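Local coordinates for FixK2 protein (Bradyrhizobium japonicum, PDB 4I2O), which probably acts as a DNA-binding transcription factor of the CRP/FNR superfamily, here bound to DNA, and is linked to nitrogen fixation, at residues V61-G67 and P88-L94; G67-S71 and I82-L87; R160-F164 and I187-L193; L165-D169 and I219-R224. The protein carries 1 engineered substitution. All coordinates share one frame; numbering follows the deposited sequence.

Contact 1 (V61-G67 and P88-L94)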
# COMPACT_ATOMS: atom_id res chain seq x y z
N VAL A 61 -12.30 -15.23 7.73
CA VAL A 61 -12.26 -14.42 6.51
C VAL A 61 -13.71 -14.15 6.16
O VAL A 61 -14.56 -14.99 6.42
CB VAL A 61 -11.57 -15.17 5.36
CG1 VAL A 61 -11.44 -14.28 4.12
CG2 VAL A 61 -10.15 -15.61 5.81
N TYR A 62 -13.97 -12.99 5.57
CA TYR A 62 -15.33 -12.43 5.48
C TYR A 62 -15.67 -11.95 4.07
O TYR A 62 -14.78 -11.53 3.32
CB TYR A 62 -15.41 -11.17 6.36
CG TYR A 62 -14.99 -11.35 7.82
CD1 TYR A 62 -15.94 -11.52 8.82
CD2 TYR A 62 -13.65 -11.37 8.18
CE1 TYR A 62 -15.55 -11.72 10.18
CE2 TYR A 62 -13.26 -11.54 9.52
CZ TYR A 62 -14.21 -11.71 10.51
OH TYR A 62 -13.77 -11.87 11.82
N GLN A 63 -16.96 -11.96 3.72
CA GLN A 63 -17.36 -11.39 2.44
C GLN A 63 -18.57 -10.53 2.72
O GLN A 63 -19.52 -10.97 3.37
CB GLN A 63 -17.68 -12.49 1.42
CG GLN A 63 -18.16 -11.93 0.10
CD GLN A 63 -18.57 -13.00 -0.87
OE1 GLN A 63 -19.19 -14.01 -0.47
NE2 GLN A 63 -18.22 -12.82 -2.15
N VAL A 64 -18.54 -9.26 2.31
CA VAL A 64 -19.76 -8.42 2.48
C VAL A 64 -20.91 -8.95 1.63
O VAL A 64 -20.74 -9.22 0.43
CB VAL A 64 -19.43 -6.94 2.11
CG1 VAL A 64 -20.59 -6.03 2.37
CG2 VAL A 64 -18.18 -6.42 2.87
N VAL A 65 -22.08 -9.14 2.24
CA VAL A 65 -23.29 -9.48 1.47
C VAL A 65 -24.09 -8.19 1.28
O VAL A 65 -24.35 -7.76 0.15
CB VAL A 65 -24.14 -10.53 2.18
CG1 VAL A 65 -25.41 -10.84 1.36
CG2 VAL A 65 -23.34 -11.79 2.39
N THR A 66 -24.46 -7.54 2.38
CA THR A 66 -25.02 -6.18 2.23
C THR A 66 -24.31 -5.24 3.15
O THR A 66 -23.74 -5.68 4.14
CB THR A 66 -26.51 -6.13 2.59
OG1 THR A 66 -26.68 -6.51 3.98
CG2 THR A 66 -27.34 -7.11 1.71
N GLY A 67 -24.36 -3.95 2.83
CA GLY A 67 -23.72 -2.92 3.63
C GLY A 67 -22.31 -2.54 3.18
O GLY A 67 -22.05 -2.46 1.99
N PRO A 88 -20.42 -4.67 -1.18
CA PRO A 88 -20.98 -6.01 -1.38
C PRO A 88 -20.29 -6.88 -2.44
O PRO A 88 -19.96 -6.40 -3.57
CB PRO A 88 -22.44 -5.73 -1.77
CG PRO A 88 -22.74 -4.45 -1.05
CD PRO A 88 -21.46 -3.64 -1.11
N GLY A 89 -20.06 -8.12 -2.05
CA GLY A 89 -19.31 -9.09 -2.83
C GLY A 89 -17.81 -9.09 -2.50
O GLY A 89 -17.11 -10.06 -2.80
N ASP A 90 -17.30 -8.02 -1.89
CA ASP A 90 -15.86 -7.96 -1.62
C ASP A 90 -15.47 -8.89 -0.49
O ASP A 90 -16.15 -8.96 0.53
CB ASP A 90 -15.44 -6.54 -1.20
CG ASP A 90 -15.41 -5.54 -2.36
OD1 ASP A 90 -15.46 -5.94 -3.55
OD2 ASP A 90 -15.30 -4.33 -2.07
N VAL A 91 -14.33 -9.57 -0.62
CA VAL A 91 -13.82 -10.39 0.48
C VAL A 91 -12.81 -9.61 1.29
O VAL A 91 -12.04 -8.83 0.70
CB VAL A 91 -13.19 -11.66 -0.05
CG1 VAL A 91 -12.46 -12.41 1.09
CG2 VAL A 91 -14.28 -12.54 -0.68
N PHE A 92 -12.82 -9.76 2.62
CA PHE A 92 -11.84 -9.02 3.42
C PHE A 92 -11.42 -9.86 4.63
O PHE A 92 -12.06 -10.86 4.99
CB PHE A 92 -12.36 -7.63 3.84
CG PHE A 92 -13.55 -7.67 4.80
CD1 PHE A 92 -13.35 -7.52 6.17
CD2 PHE A 92 -14.86 -7.83 4.33
CE1 PHE A 92 -14.40 -7.54 7.05
CE2 PHE A 92 -15.97 -7.89 5.22
CZ PHE A 92 -15.76 -7.73 6.59
N GLY A 93 -10.32 -9.45 5.22
CA GLY A 93 -9.80 -10.08 6.43
C GLY A 93 -8.91 -11.26 6.17
O GLY A 93 -8.49 -11.93 7.13
N LEU A 94 -8.62 -11.56 4.89
CA LEU A 94 -7.70 -12.64 4.53
C LEU A 94 -6.26 -12.24 4.87
O LEU A 94 -5.79 -11.17 4.45
CB LEU A 94 -7.79 -12.97 3.03
CG LEU A 94 -6.88 -14.14 2.55
CD1 LEU A 94 -7.24 -15.49 3.18
CD2 LEU A 94 -6.91 -14.17 1.03
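Phe92 holds CG in the crowded position between its backbone N and carbonyl carbon (chi1 66°), which swings its ring across to Tyr62, whose own CG is turned beside its backbone N (chi1 -54°). Tyr62 CB therefore lies over one face of the Phe92 ring, a CH-pi contact 3.6 Å from CB to the ring centroid. The two rings run almost parallel but are slid apart and scarcely overlap. Val64 CG2 also meets Phe92 CE2, at 3.5 Å; the beta-branched valine holds this methyl close to the backbone, within reach of the ring. With an alanine in place of Phe92, Tyr62 CB and Val64 CG2 would probably lose the ring they rest on, and the tyrosine ring would be less firmly placed.

The backbones pair antiparallel. Tyr62 and Phe92 exchange two bonds, the shorter from Phe92 N to Tyr62 O (2.7 Å), and Val64 O receives Gly89 N at 2.8 Å. Opposite the aromatic face, Gln63 stretches out so that its NE2 reaches Gly89 O at 3.0 Å from above the carbonyl plane. Gly93 suits its place because a CB there would strike Tyr62 CD2.

Strand 60-64 is flanked by strands 110-116 and 91-92 in the beta roll of the cyclic nucleotide-binding fold. Phe92 and Tyr62 pack on Ile51 and Tyr52, while Leu94 reaches helix 128-154 and Trp135 of the second subunit.

Contact 2 (G67-S71 and I82-L87)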
# COMPACT_ATOMS: atom_id res chain seq x y z
N GLY A 67 -24.36 -3.95 2.83
CA GLY A 67 -23.72 -2.92 3.63
C GLY A 67 -22.31 -2.54 3.18
O GLY A 67 -22.05 -2.46 1.99
N ALA A 68 -21.44 -2.20 4.12
CA ALA A 68 -20.11 -1.65 3.76
C ALA A 68 -19.23 -1.66 4.98
O ALA A 68 -19.71 -1.42 6.10
CB ALA A 68 -20.26 -0.20 3.21
N VAL A 69 -17.93 -1.85 4.75
CA VAL A 69 -16.96 -2.01 5.84
C VAL A 69 -15.76 -1.10 5.55
O VAL A 69 -15.36 -0.95 4.41
CB VAL A 69 -16.53 -3.50 5.92
CG1 VAL A 69 -15.39 -3.71 6.98
CG2 VAL A 69 -17.76 -4.38 6.31
N ARG A 70 -15.17 -0.51 6.57
CA ARG A 70 -13.87 0.19 6.38
C ARG A 70 -12.74 -0.52 7.11
O ARG A 70 -12.94 -0.97 8.24
CB ARG A 70 -14.00 1.65 6.86
CG ARG A 70 -14.48 1.77 8.33
CD ARG A 70 -14.59 3.29 8.84
NE ARG A 70 -15.21 3.27 10.15
CZ ARG A 70 -16.48 3.61 10.40
NH1 ARG A 70 -17.28 4.16 9.48
NH2 ARG A 70 -16.96 3.47 11.62
N SER A 71 -11.57 -0.61 6.48
CA SER A 71 -10.37 -1.19 7.09
C SER A 71 -9.43 -0.02 7.29
O SER A 71 -9.26 0.77 6.35
CB SER A 71 -9.66 -2.22 6.15
OG SER A 71 -10.40 -3.45 6.10
N ILE A 82 -7.77 5.23 6.44
CA ILE A 82 -8.54 4.09 5.89
C ILE A 82 -7.81 3.49 4.66
O ILE A 82 -7.53 4.20 3.63
CB ILE A 82 -9.97 4.59 5.54
CG1 ILE A 82 -10.72 4.81 6.85
CG2 ILE A 82 -10.69 3.47 4.74
CD1 ILE A 82 -12.12 5.51 6.65
N GLY A 83 -7.50 2.19 4.71
CA GLY A 83 -6.78 1.52 3.66
C GLY A 83 -7.69 1.01 2.58
O GLY A 83 -7.27 0.90 1.41
N ALA A 84 -8.97 0.75 2.93
CA ALA A 84 -9.85 0.22 1.93
C ALA A 84 -11.29 0.29 2.42
O ALA A 84 -11.54 0.21 3.63
CB ALA A 84 -9.50 -1.29 1.62
N PHE A 85 -12.18 0.39 1.47
CA PHE A 85 -13.65 0.23 1.74
C PHE A 85 -14.04 -1.09 1.13
O PHE A 85 -13.62 -1.40 0.01
CB PHE A 85 -14.40 1.31 1.05
CG PHE A 85 -14.22 2.68 1.68
CD1 PHE A 85 -14.68 2.91 3.00
CD2 PHE A 85 -13.61 3.72 0.99
CE1 PHE A 85 -14.52 4.15 3.61
CE2 PHE A 85 -13.50 5.02 1.59
CZ PHE A 85 -13.96 5.21 2.92
N HIS A 86 -14.80 -1.93 1.85
CA HIS A 86 -15.23 -3.24 1.30
C HIS A 86 -16.72 -3.17 1.13
O HIS A 86 -17.44 -2.72 2.03
CB HIS A 86 -14.92 -4.33 2.29
CG HIS A 86 -13.49 -4.27 2.77
ND1 HIS A 86 -12.44 -4.40 1.90
CD2 HIS A 86 -12.96 -4.07 4.00
CE1 HIS A 86 -11.30 -4.35 2.59
NE2 HIS A 86 -11.59 -4.11 3.85
N LEU A 87 -17.16 -3.46 -0.09
CA LEU A 87 -18.53 -3.18 -0.52
C LEU A 87 -19.12 -4.58 -0.86
O LEU A 87 -18.42 -5.57 -0.81
CB LEU A 87 -18.46 -2.28 -1.75
CG LEU A 87 -17.84 -0.91 -1.50
CD1 LEU A 87 -17.76 -0.19 -2.83
CD2 LEU A 87 -18.69 -0.07 -0.48
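Val69 with His86 and Ser71 with Ala84 are hydrogen-bonded pairs of an antiparallel hairpin, with the non-hydrogen-bonded pair Arg70 and Phe85 between them and the short strand axes 4.7 Å apart at an angle of 166°. Its regular ladder is interrupted by a classic beta bulge, where Gly83 and Ala84 both face Ser71: Gly83 N donates to Ser71 O at 2.8 Å, and Ala84 N adds a weak bond to the same oxygen.

Val69, Ser71, Ala84 and His86 share one face. With its OG beside its own backbone N (chi1 -75°), Ser71 presents the hydroxyl to the imidazole edge, and OG meets His86 NE2 at 2.6 Å in the ring plane. Either atom could be the donor, a freedom that a hydroxyl and an imidazole nitrogen both allow. Val69 CG1 touches the same ring edge at His86 CD2 (3.9 Å), so a polar and an apolar neighbour together limit the rotation of the ring.

The other face carries Arg70 and Phe85. Arg70 CB rests 4.1 Å from Phe85 CD1, and the extended chain lays CD against Ile82 CD1 at 4.0 Å, so the aliphatic part of the arginine is used as apolar packing. Its guanidinium then leads away to salt bridges with Asp186, Asp48 and Glu105. At the open end of the hairpin, next to Gly67, Ala68 CB fits against Leu87 CD2.

His86 stacks on Phe92 of strand 91-92, Val69 touches Val64 of strand 60-64, and Phe85 touches Phe164 of helix 157-172.

Contact 3 (R160-F164 and I187-L193). With nucleotides of chain D.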
# COMPACT_ATOMS: atom_id res chain seq x y z
N ARG A 160 -7.14 13.41 -5.90
CA ARG A 160 -7.55 12.35 -5.00
C ARG A 160 -9.05 12.20 -5.01
O ARG A 160 -9.56 11.07 -5.04
CB ARG A 160 -7.11 12.62 -3.55
CG ARG A 160 -5.56 12.74 -3.39
CD ARG A 160 -5.20 13.12 -1.97
NE ARG A 160 -3.72 13.40 -2.00
CZ ARG A 160 -2.88 13.22 -0.98
NH1 ARG A 160 -3.30 12.76 0.19
NH2 ARG A 160 -1.57 13.53 -1.15
N VAL A 161 -9.75 13.30 -4.95
CA VAL A 161 -11.22 13.19 -4.94
C VAL A 161 -11.79 12.66 -6.25
O VAL A 161 -12.71 11.82 -6.25
CB VAL A 161 -11.85 14.59 -4.58
CG1 VAL A 161 -13.42 14.56 -4.76
CG2 VAL A 161 -11.52 14.90 -3.08
N ALA A 162 -11.23 13.09 -7.36
CA ALA A 162 -11.69 12.59 -8.64
C ALA A 162 -11.36 11.10 -8.74
O ALA A 162 -12.17 10.32 -9.26
CB ALA A 162 -11.03 13.35 -9.76
N THR A 163 -10.18 10.69 -8.27
CA THR A 163 -9.86 9.24 -8.28
C THR A 163 -10.93 8.47 -7.49
O THR A 163 -11.45 7.46 -7.96
CB THR A 163 -8.49 8.95 -7.67
OG1 THR A 163 -7.56 9.63 -8.48
CG2 THR A 163 -8.16 7.41 -7.75
N PHE A 164 -11.23 8.97 -6.29
CA PHE A 164 -12.18 8.33 -5.40
C PHE A 164 -13.53 8.21 -6.07
O PHE A 164 -14.16 7.12 -6.07
CB PHE A 164 -12.30 9.14 -4.11
CG PHE A 164 -13.50 8.76 -3.27
CD1 PHE A 164 -13.43 7.60 -2.44
CD2 PHE A 164 -14.64 9.53 -3.28
CE1 PHE A 164 -14.50 7.22 -1.64
CE2 PHE A 164 -15.79 9.16 -2.49
CZ PHE A 164 -15.69 7.99 -1.65
N ILE A 187 -14.34 9.54 3.97
CA ILE A 187 -13.69 9.79 2.66
C ILE A 187 -12.35 10.49 2.86
O ILE A 187 -11.37 10.14 2.21
CB ILE A 187 -14.57 10.59 1.70
CG1 ILE A 187 -15.90 9.79 1.45
CG2 ILE A 187 -13.88 10.87 0.37
CD1 ILE A 187 -16.97 10.66 0.71
N GLY A 188 -12.32 11.56 3.67
CA GLY A 188 -11.03 12.25 3.90
C GLY A 188 -10.01 11.26 4.48
O GLY A 188 -8.87 11.31 4.03
N ASP A 189 -10.37 10.40 5.45
CA ASP A 189 -9.38 9.44 6.00
C ASP A 189 -8.95 8.35 5.05
O ASP A 189 -7.84 7.82 5.20
CB ASP A 189 -9.82 8.81 7.38
CG ASP A 189 -9.89 9.83 8.47
OD1 ASP A 189 -9.18 10.87 8.35
OD2 ASP A 189 -10.54 9.57 9.51
N TYR A 190 -9.73 8.12 3.98
CA TYR A 190 -9.25 7.23 2.90
C TYR A 190 -8.28 7.95 2.00
O TYR A 190 -7.30 7.37 1.52
CB TYR A 190 -10.50 6.83 2.06
CG TYR A 190 -10.28 5.84 0.89
CD1 TYR A 190 -9.64 4.59 1.07
CD2 TYR A 190 -10.75 6.15 -0.37
CE1 TYR A 190 -9.54 3.67 0.02
CE2 TYR A 190 -10.65 5.22 -1.43
CZ TYR A 190 -10.06 4.00 -1.22
OH TYR A 190 -9.98 3.05 -2.23
N LEU A 191 -8.48 9.26 1.83
CA LEU A 191 -7.70 10.02 0.85
C LEU A 191 -6.57 10.87 1.48
O LEU A 191 -5.93 11.62 0.76
CB LEU A 191 -8.61 11.03 0.05
CG LEU A 191 -9.77 10.37 -0.71
CD1 LEU A 191 -10.63 11.46 -1.43
CD2 LEU A 191 -9.11 9.35 -1.69
N GLY A 192 -6.33 10.76 2.79
CA GLY A 192 -5.25 11.55 3.41
C GLY A 192 -5.59 13.02 3.45
O GLY A 192 -4.70 13.87 3.42
N LEU A 193 -6.88 13.34 3.53
CA LEU A 193 -7.39 14.78 3.50
C LEU A 193 -8.36 14.99 4.65
O LEU A 193 -8.80 14.04 5.27
CB LEU A 193 -8.19 15.07 2.18
CG LEU A 193 -7.40 14.88 0.86
CD1 LEU A 193 -8.37 14.99 -0.34
CD2 LEU A 193 -6.29 16.00 0.81
P DA D 19 -5.88 18.65 4.24
OP1 DA D 19 -5.45 17.26 4.61
OP2 DA D 19 -7.30 18.90 3.82
O5' DA D 19 -5.47 19.56 5.46
C5' DA D 19 -4.12 19.65 5.91
C4' DA D 19 -4.12 20.37 7.25
O4' DA D 19 -4.33 21.81 7.02
C3' DA D 19 -5.22 19.99 8.26
O3' DA D 19 -4.49 19.92 9.55
C2' DA D 19 -6.28 21.08 8.17
C1' DA D 19 -5.47 22.30 7.67
N9 DA D 19 -6.21 23.08 6.70
C8 DA D 19 -6.85 22.70 5.55
N7 DA D 19 -7.44 23.68 4.87
C5 DA D 19 -7.16 24.80 5.63
C6 DA D 19 -7.46 26.15 5.42
N6 DA D 19 -8.17 26.59 4.35
N1 DA D 19 -7.03 27.04 6.35
C2 DA D 19 -6.31 26.57 7.39
N3 DA D 19 -5.92 25.33 7.68
C4 DA D 19 -6.41 24.45 6.76
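Phe164 and Leu191 are the two bumps, each set into a hollow of the other helix. With CG anti to its backbone N (chi1 165°), Phe164 sends its ring into a notch between Ile187 and Tyr190. Both branches of the beta-branched Ile187 lie on the same face of the ring, CG2 over its centre in a CH-pi contact, 3.8 Å from the centroid, and CG1 by Phe164 CZ at 3.6 Å. Tyr190 CE2 lies in plane at the ring's edge, 3.8 Å from Phe164 CD1.

Leu191 pushes its forked end into the groove formed by Arg160, Val161 and Phe164. Its CD1 lies 3.9 Å from Val161 CG2 and equally far from Phe164 CB. The short helix axes cross at 109°, so the interlock is local.

Arg160 closes the end of the groove next to Leu193. Its extended chain lays CD beside Leu193 CG, and NH1 gives a nearly straight bond (164°) to Leu191 O at 2.9 Å, with the oxygen in the guanidinium plane. Gly192, with positive phi, makes room: a CB there would clash with that NH1.

The turn between helices 184-191 and 195-207 of the helix-turn-helix brings Leu193 CA to 3.3 Å from OP1 of DA19 of chain D. Val161 continues the packing onto helix 195-207, Tyr190 stacks on His148 of helix 128-154, and Arg154 of the second subunit bonds Leu193 O.

Contact 4 (L165-D169 and I219-R224)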
# COMPACT_ATOMS: atom_id res chain seq x y z
N LEU A 165 -14.05 9.31 -6.63
CA LEU A 165 -15.39 9.25 -7.28
C LEU A 165 -15.44 8.24 -8.43
O LEU A 165 -16.41 7.49 -8.60
CB LEU A 165 -15.73 10.59 -7.85
CG LEU A 165 -16.05 11.64 -6.79
CD1 LEU A 165 -16.04 13.09 -7.37
CD2 LEU A 165 -17.36 11.32 -6.02
N LEU A 166 -14.40 8.21 -9.25
CA LEU A 166 -14.33 7.20 -10.30
C LEU A 166 -14.26 5.75 -9.80
O LEU A 166 -14.88 4.87 -10.40
CB LEU A 166 -13.18 7.52 -11.25
CG LEU A 166 -13.33 8.80 -12.11
CD1 LEU A 166 -11.94 9.13 -12.68
CD2 LEU A 166 -14.33 8.62 -13.23
N GLU A 167 -13.48 5.52 -8.74
CA GLU A 167 -13.43 4.19 -8.12
C GLU A 167 -14.82 3.80 -7.60
O GLU A 167 -15.32 2.66 -7.81
CB GLU A 167 -12.42 4.18 -6.97
CG GLU A 167 -12.35 2.79 -6.34
CD GLU A 167 -11.46 2.70 -5.13
OE1 GLU A 167 -11.08 3.72 -4.50
OE2 GLU A 167 -11.12 1.56 -4.79
N MET A 168 -15.44 4.70 -6.86
CA MET A 168 -16.80 4.37 -6.35
C MET A 168 -17.84 4.20 -7.44
O MET A 168 -18.74 3.35 -7.32
CB MET A 168 -17.26 5.49 -5.44
CG MET A 168 -16.50 5.62 -4.11
SD MET A 168 -16.54 4.11 -3.08
CE MET A 168 -14.93 3.39 -3.39
N ASP A 169 -17.79 5.00 -8.51
CA ASP A 169 -18.69 4.81 -9.62
C ASP A 169 -18.53 3.40 -10.24
O ASP A 169 -19.48 2.71 -10.53
CB ASP A 169 -18.42 5.89 -10.68
CG ASP A 169 -19.35 5.76 -11.89
OD1 ASP A 169 -18.87 5.34 -12.96
OD2 ASP A 169 -20.54 6.14 -11.79
N ILE A 219 -24.79 10.54 -5.41
CA ILE A 219 -24.03 11.36 -6.36
C ILE A 219 -24.16 10.76 -7.74
O ILE A 219 -24.11 9.54 -7.87
CB ILE A 219 -22.54 11.44 -5.97
CG1 ILE A 219 -22.39 12.28 -4.69
CG2 ILE A 219 -21.75 12.01 -7.09
CD1 ILE A 219 -20.95 12.38 -4.14
N VAL A 220 -24.35 11.59 -8.76
CA VAL A 220 -24.52 11.08 -10.14
C VAL A 220 -23.40 11.76 -10.89
O VAL A 220 -23.34 12.99 -10.94
CB VAL A 220 -25.87 11.47 -10.78
CG1 VAL A 220 -25.88 11.11 -12.25
CG2 VAL A 220 -27.03 10.71 -10.17
N LEU A 221 -22.46 10.99 -11.45
CA LEU A 221 -21.42 11.60 -12.28
C LEU A 221 -22.02 11.96 -13.63
O LEU A 221 -22.55 11.11 -14.34
CB LEU A 221 -20.24 10.65 -12.50
CG LEU A 221 -19.58 10.16 -11.24
CD1 LEU A 221 -18.35 9.30 -11.66
CD2 LEU A 221 -19.12 11.42 -10.43
N ARG A 222 -21.92 13.23 -13.99
CA ARG A 222 -22.50 13.71 -15.24
C ARG A 222 -21.54 13.67 -16.43
O ARG A 222 -21.98 13.65 -17.59
CB ARG A 222 -23.02 15.15 -15.08
CG ARG A 222 -23.97 15.31 -13.91
CD ARG A 222 -25.09 16.25 -14.26
NE ARG A 222 -26.06 16.34 -13.17
CZ ARG A 222 -27.01 15.45 -12.95
NH1 ARG A 222 -27.12 14.38 -13.73
NH2 ARG A 222 -27.86 15.62 -11.93
N ASN A 223 -20.23 13.72 -16.14
CA ASN A 223 -19.21 13.61 -17.20
C ASN A 223 -17.99 12.90 -16.65
O ASN A 223 -17.14 13.53 -16.00
CB ASN A 223 -18.81 15.00 -17.66
CG ASN A 223 -17.98 14.98 -18.94
OD1 ASN A 223 -17.24 14.02 -19.22
ND2 ASN A 223 -18.10 16.03 -19.73
N ARG A 224 -17.90 11.58 -16.89
CA ARG A 224 -16.78 10.81 -16.34
C ARG A 224 -15.49 11.23 -17.02
O ARG A 224 -14.44 11.24 -16.39
CB ARG A 224 -17.02 9.29 -16.48
CG ARG A 224 -18.25 8.82 -15.69
CD ARG A 224 -18.64 7.35 -15.98
NE ARG A 224 -19.65 6.88 -15.04
CZ ARG A 224 -20.93 7.27 -15.08
NH1 ARG A 224 -21.33 8.12 -16.02
NH2 ARG A 224 -21.81 6.81 -14.18
O HOH W 1 -22.36 8.15 -10.87
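In the winged helix-turn-helix domain, helix 157-172 is tied to the end of the wing strand 218-221 and the start of helix 224-228 by an Asp169-Arg224 salt bridge and an apolar patch beside it. Arg224 grips the carboxylate side-on with two nitrogens, one for each oxygen. Its NE reaches Asp169 OD1 at 2.7 Å along an almost straight bond (172°), with OD1 in the guanidinium plane but met from above the carboxylate plane. The second arm, Arg224 NH2 to Asp169 OD2 at 2.8 Å, arrives on the syn side and is more bent. The two flat groups are therefore twisted 53° against each other, a salt bridge that is bidentate without being coplanar. Asp169 holds CG anti to the backbone N (chi1 -180°), which extends the carboxylate from the helix toward the arginine. A leucine in place of Arg224 would probably leave the Asp169 carboxylate without its charged mate and freer to turn.

A water donates to Asp169 OD2 and accepts from Leu221 N, its oxygen 2.9 Å from each, linking the acid to the strand backbone. Strand 218-221 is the central strand of the three-stranded wing sheet, between 177-179 and 211-213, and its leucine and isoleucine face the helix. Leu221 CD1 lies 3.5 Å from Asp169 CB, beside the base of the carboxylate. Farther along, Leu165 CD2 meets Ile219 CD1 at 4.2 Å, both long enough to span the helix-sheet distance, while Leu166 CD2 touches Arg224 CB. Leu165, Leu166 and Leu221 pack on Leu227, and Asn223 N-caps helix 224-228, its OD1 accepting from Arg226 N.

From the N terminus, segment 61-67 turns a corner after strand 60-64 and runs into 67-71, with which it shares Gly67. Contact 2 closes the hairpin first, when 82-87 returns, and contact 1 closes the larger loop at 88-94, so contact 2 nests inside contact 1 within the beta roll. After the remaining strands and helix 117-126, the long helix 128-154 leads to helix 157-172, which serves both later contacts. Contact 3 closes at 187-193 and contact 4 at 219-224; their segments alternate, so these loops cross. Ile82 N to Asp189 O, with Phe85 against Tyr190, joins contacts 2 and 3 and thus the beta roll to the DNA-binding domain; Tyr190 OH and Glu167 OE1 join contacts 3 and 4.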